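Local coordinates for uncharacterized protein (Nostoc punctiforme, PDB 2R3S) that probably transfers a methyl group to an oxygen of a substrate not yet identified, and pairs with a second copy of itself through a helical N-terminal domain, at residues A21-K24 against A25-L29; R57-C60 against D61-I65. All coordinates share one frame; numbering follows the deposited sequence.

Both contacts lie inside single helices of the N-terminal dimerisation domain, and each is a short run of helix, about two turns, held by i to i+4 bonds rather than a long loop brought together. Following the chain, contact 1 comes first, on helix 17-28, and is complete before contact 2 begins on helix 53-65; the two are in series and neither nest nor cross. Their centres are 11 Å apart, and the helices pack directly on one another: Ala22 CB meets Tyr62 CE1 at 3.5 Å, and Ala26 CB lies 3.6 Å from Leu63 CD1. Each contact also reaches the second subunit, so the paired helices join the domain's interior to the dimer interface.

Contact 1: A21-K24 against A25-L29; sequences AAIK and AAVEL
On helix 17-28 of the dimerisation domain of a putative O-methyltransferase, Lys24 and Glu28 meet one turn apart and illustrate how an i to i+4 pair of opposite charge can sit close without forming a salt bridge. The lysine chain is extended, with CG anti to the backbone N (chi1 179°), and runs out past the glutamate, which leans back over the preceding turn with CG beside its own backbone N. The two chains cross obliquely, and it is the methylene CE of Lys24, not its ammonium, that comes nearest to Glu28 OE2, at 3.2 Å. Lys24 NZ stays 4.3 Å from the same oxygen, so any attraction between the charges is probably a general electrostatic one. An alanine in place of Lys24 would remove the aliphatic chain beside Glu28 and would probably leave OE2 without its neighbouring positive charge and the carboxylate less restrained on that side. The other carboxylate oxygen, OE1, is hydrogen-bonded to Thr114 of the second subunit, which ties this turn to the dimer interface. On the buried side the residues are small or branched: Ile23 CD1 approaches Ala26 CB at 4.2 Å, and the short Ala22 and Ala26 let helix 53-65 come close, with Leu59, Tyr62 and Leu63 packing against them. Phe32 of helix 31-35 touches both Ile23 and Ala26. Beneath these side chains four regular backbone bonds join 21-24 to 25-28. In the last of them Glu28 N donates to Lys24 O at 2.9 Å, almost straight at 172°, while Glu28 CG rests 3.2 Å from that same carbonyl oxygen.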
loop_
_atom_site.group_PDB
_atom_site.type_symbol
_atom_site.label_atom_id
_atom_site.label_comp_id
_atom_site.label_asym_id
_atom_site.label_seq_id
_atom_site.Cartn_x
_atom_site.Cartn_y
_atom_site.Cartn_z
ATOM N N ALA A 21 3.298 -1.334 -5.797
ATOM C CA ALA A 21 3.397 -1.665 -7.200
ATOM C C ALA A 21 4.529 -0.861 -7.868
ATOM O O ALA A 21 5.247 -1.399 -8.701
ATOM C CB ALA A 21 2.049 -1.431 -7.915
ATOM N N ALA A 22 4.675 0.417 -7.506
ATOM C CA ALA A 22 5.716 1.254 -8.075
ATOM C C ALA A 22 7.117 0.749 -7.701
ATOM O O ALA A 22 7.987 0.656 -8.580
ATOM C CB ALA A 22 5.538 2.711 -7.657
ATOM N N ILE A 23 7.337 0.417 -6.420
ATOM C CA ILE A 23 8.659 -0.080 -5.999
ATOM C C ILE A 23 8.950 -1.470 -6.542
ATOM O O ILE A 23 10.093 -1.785 -6.858
ATOM C CB ILE A 23 8.891 -0.029 -4.456
ATOM C CG1 ILE A 23 10.397 -0.086 -4.155
ATOM C CG2 ILE A 23 8.148 -1.158 -3.732
ATOM C CD1 ILE A 23 11.207 0.994 -4.821
ATOM N N LYS A 24 7.918 -2.296 -6.682
ATOM C CA LYS A 24 8.084 -3.586 -7.327
ATOM C C LYS A 24 8.542 -3.413 -8.775
ATOM O O LYS A 24 9.512 -4.047 -9.195
ATOM C CB LYS A 24 6.788 -4.384 -7.246
ATOM C CG LYS A 24 6.847 -5.737 -7.908
ATOM C CD LYS A 24 5.541 -6.519 -7.722
ATOM C CE LYS A 24 5.625 -7.839 -8.455
ATOM N NZ LYS A 24 4.621 -8.765 -8.003
ATOM N N ALA A 25 7.875 -2.554 -9.538
ATOM C CA ALA A 25 8.296 -2.292 -10.930
ATOM C C ALA A 25 9.711 -1.748 -11.017
ATOM O O ALA A 25 10.498 -2.195 -11.847
ATOM C CB ALA A 25 7.309 -1.343 -11.666
ATOM N N ALA A 26 10.040 -0.790 -10.154
ATOM C CA ALA A 26 11.389 -0.213 -10.133
ATOM C C ALA A 26 12.444 -1.294 -9.910
ATOM O O ALA A 26 13.464 -1.322 -10.587
ATOM C CB ALA A 26 11.507 0.932 -9.058
ATOM N N VAL A 27 12.197 -2.201 -8.976
ATOM C CA VAL A 27 13.167 -3.242 -8.655
ATOM C C VAL A 27 13.301 -4.266 -9.777
ATOM O O VAL A 27 14.424 -4.632 -10.172
ATOM C CB VAL A 27 12.835 -3.956 -7.312
ATOM C CG1 VAL A 27 13.661 -5.212 -7.188
ATOM C CG2 VAL A 27 13.106 -3.017 -6.137
ATOM N N GLU A 28 12.159 -4.734 -10.271
ATOM C CA GLU A 28 12.119 -5.682 -11.368
ATOM C C GLU A 28 12.777 -5.125 -12.622
ATOM O O GLU A 28 13.351 -5.863 -13.381
ATOM C CB GLU A 28 10.684 -6.065 -11.711
ATOM C CG GLU A 28 10.023 -6.889 -10.664
ATOM C CD GLU A 28 8.618 -7.308 -11.010
ATOM O OE1 GLU A 28 7.958 -6.693 -11.871
ATOM O OE2 GLU A 28 8.160 -8.232 -10.350
ATOM N N LEU A 29 12.699 -3.821 -12.835
ATOM C CA LEU A 29 13.278 -3.215 -14.032
ATOM C C LEU A 29 14.709 -2.736 -13.827
ATOM O O LEU A 29 15.324 -2.237 -14.748
ATOM C CB LEU A 29 12.400 -2.059 -14.513
ATOM C CG LEU A 29 11.031 -2.450 -15.064
ATOM C CD1 LEU A 29 10.218 -1.198 -15.400
ATOM C CD2 LEU A 29 11.201 -3.332 -16.276
#

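Contact 2: R57-C60 against D61-I65; sequences RMLC and DYLVI
Arg57 and Asp61, one turn apart on helix 53-65, show how a water can join opposite charges that do not touch directly. The arginine leaves the helix with CG anti to its own N, then bends at chi2 (-97°) and chi3, which turns the guanidinium away from the carboxylate, toward the start of the helix, their planes 45° apart. Arg57 CD therefore lies nearest to Asp61 OD2, at 3.2 Å, while NE remains 4.5 Å from that oxygen. A water at the guanidinium edge, in its plane, accepts from Arg57 NH1 at 3.0 Å and donates to Asp61 OD2. Both groups have further partners: Arg57 NH2 makes a salt bridge to Asp299 of the second subunit, and Asp61 OD1 is held by Lys71 and the hydroxyl of Tyr76. Met58 CG, from a selenomethionine, lies 3.4 Å above the guanidinium plane, offset toward its rim. Elsewhere on the helix Leu59 CG meets Leu63 CD1 at 4.0 Å, and Leu63 CG lies 3.3 Å from Leu59 O. Tyr62 and Leu63 face helix 17-28, whereas Cys60 and Val64 lie against Met69 and Tyr76 of strands 69-72 and 75-78, with Leu45 of helix 42-49 also touching Cys60.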
loop_
_atom_site.group_PDB
_atom_site.type_symbol
_atom_site.label_atom_id
_atom_site.label_comp_id
_atom_site.label_asym_id
_atom_site.label_seq_id
_atom_site.Cartn_x
_atom_site.Cartn_y
_atom_site.Cartn_z
ATOM N N ARG A 57 9.306 7.670 -17.401
ATOM C CA ARG A 57 9.148 9.023 -16.861
ATOM C C ARG A 57 8.088 9.068 -15.779
ATOM O O ARG A 57 8.274 9.721 -14.754
ATOM C CB ARG A 57 8.752 10.006 -17.972
ATOM C CG ARG A 57 8.538 11.447 -17.520
ATOM C CD ARG A 57 7.079 11.779 -17.261
ATOM N NE ARG A 57 6.274 11.635 -18.467
ATOM C CZ ARG A 57 4.957 11.790 -18.526
ATOM N NH1 ARG A 57 4.255 12.094 -17.445
ATOM N NH2 ARG A 57 4.335 11.640 -19.687
HETATM N N MSE A 58 6.958 8.410 -16.035
HETATM C CA MSE A 58 5.846 8.386 -15.077
HETATM C C MSE A 58 6.230 7.625 -13.808
HETATM O O MSE A 58 5.964 8.095 -12.699
HETATM C CB MSE A 58 4.608 7.814 -15.751
HETATM C CG MSE A 58 4.141 8.725 -16.866
HETATM SE SE MSE A 58 3.149 7.882 -18.297
HETATM C CE MSE A 58 1.365 8.596 -17.851
ATOM N N LEU A 59 6.889 6.461 -13.962
ATOM C CA LEU A 59 7.439 5.735 -12.797
ATOM C C LEU A 59 8.444 6.571 -11.977
ATOM O O LEU A 59 8.360 6.629 -10.755
ATOM C CB LEU A 59 8.070 4.383 -13.228
ATOM C CG LEU A 59 8.603 3.454 -12.112
ATOM C CD1 LEU A 59 7.482 3.032 -11.139
ATOM C CD2 LEU A 59 9.355 2.235 -12.722
ATOM N N CYS A 60 9.415 7.182 -12.642
ATOM C CA CYS A 60 10.480 7.908 -11.935
ATOM C C CYS A 60 9.975 9.174 -11.255
ATOM O O CYS A 60 10.390 9.463 -10.152
ATOM C CB CYS A 60 11.630 8.242 -12.879
ATOM S SG CYS A 60 12.593 6.764 -13.386
ATOM N N ASP A 61 9.076 9.923 -11.894
ATOM C CA ASP A 61 8.449 11.083 -11.222
ATOM C C ASP A 61 7.744 10.635 -9.941
ATOM O O ASP A 61 7.874 11.272 -8.906
ATOM C CB ASP A 61 7.442 11.785 -12.118
ATOM C CG ASP A 61 8.085 12.573 -13.223
ATOM O OD1 ASP A 61 9.257 12.968 -13.091
ATOM O OD2 ASP A 61 7.388 12.819 -14.232
ATOM N N TYR A 62 7.042 9.511 -10.006
ATOM C CA TYR A 62 6.377 8.947 -8.835
ATOM C C TYR A 62 7.386 8.523 -7.776
ATOM O O TYR A 62 7.205 8.803 -6.599
ATOM C CB TYR A 62 5.500 7.760 -9.260
ATOM C CG TYR A 62 4.584 7.214 -8.186
ATOM C CD1 TYR A 62 5.010 6.215 -7.328
ATOM C CD2 TYR A 62 3.298 7.704 -8.028
ATOM C CE1 TYR A 62 4.167 5.711 -6.347
ATOM C CE2 TYR A 62 2.452 7.211 -7.051
ATOM C CZ TYR A 62 2.895 6.224 -6.213
ATOM O OH TYR A 62 2.054 5.721 -5.269
ATOM N N LEU A 63 8.469 7.871 -8.194
ATOM C CA LEU A 63 9.540 7.516 -7.256
ATOM C C LEU A 63 10.203 8.745 -6.593
ATOM O O LEU A 63 10.674 8.651 -5.495
ATOM C CB LEU A 63 10.583 6.620 -7.949
ATOM C CG LEU A 63 10.072 5.219 -8.349
ATOM C CD1 LEU A 63 11.154 4.518 -9.178
ATOM C CD2 LEU A 63 9.585 4.295 -7.171
ATOM N N VAL A 64 10.245 9.874 -7.288
ATOM C CA VAL A 64 10.658 11.140 -6.719
ATOM C C VAL A 64 9.603 11.592 -5.687
ATOM O O VAL A 64 9.939 11.861 -4.521
ATOM C CB VAL A 64 10.854 12.214 -7.782
ATOM C CG1 VAL A 64 11.069 13.611 -7.120
ATOM C CG2 VAL A 64 12.031 11.840 -8.719
ATOM N N ILE A 65 8.342 11.618 -6.106
ATOM C CA ILE A 65 7.241 12.010 -5.207
ATOM C C ILE A 65 7.280 11.207 -3.885
ATOM O O ILE A 65 7.238 11.794 -2.827
ATOM C CB ILE A 65 5.851 11.877 -5.860
ATOM C CG1 ILE A 65 5.729 12.806 -7.078
ATOM C CG2 ILE A 65 4.738 12.193 -4.836
ATOM C CD1 ILE A 65 4.514 12.485 -7.918
HETATM O O HOH W 1 5.039 12.154 -14.583
#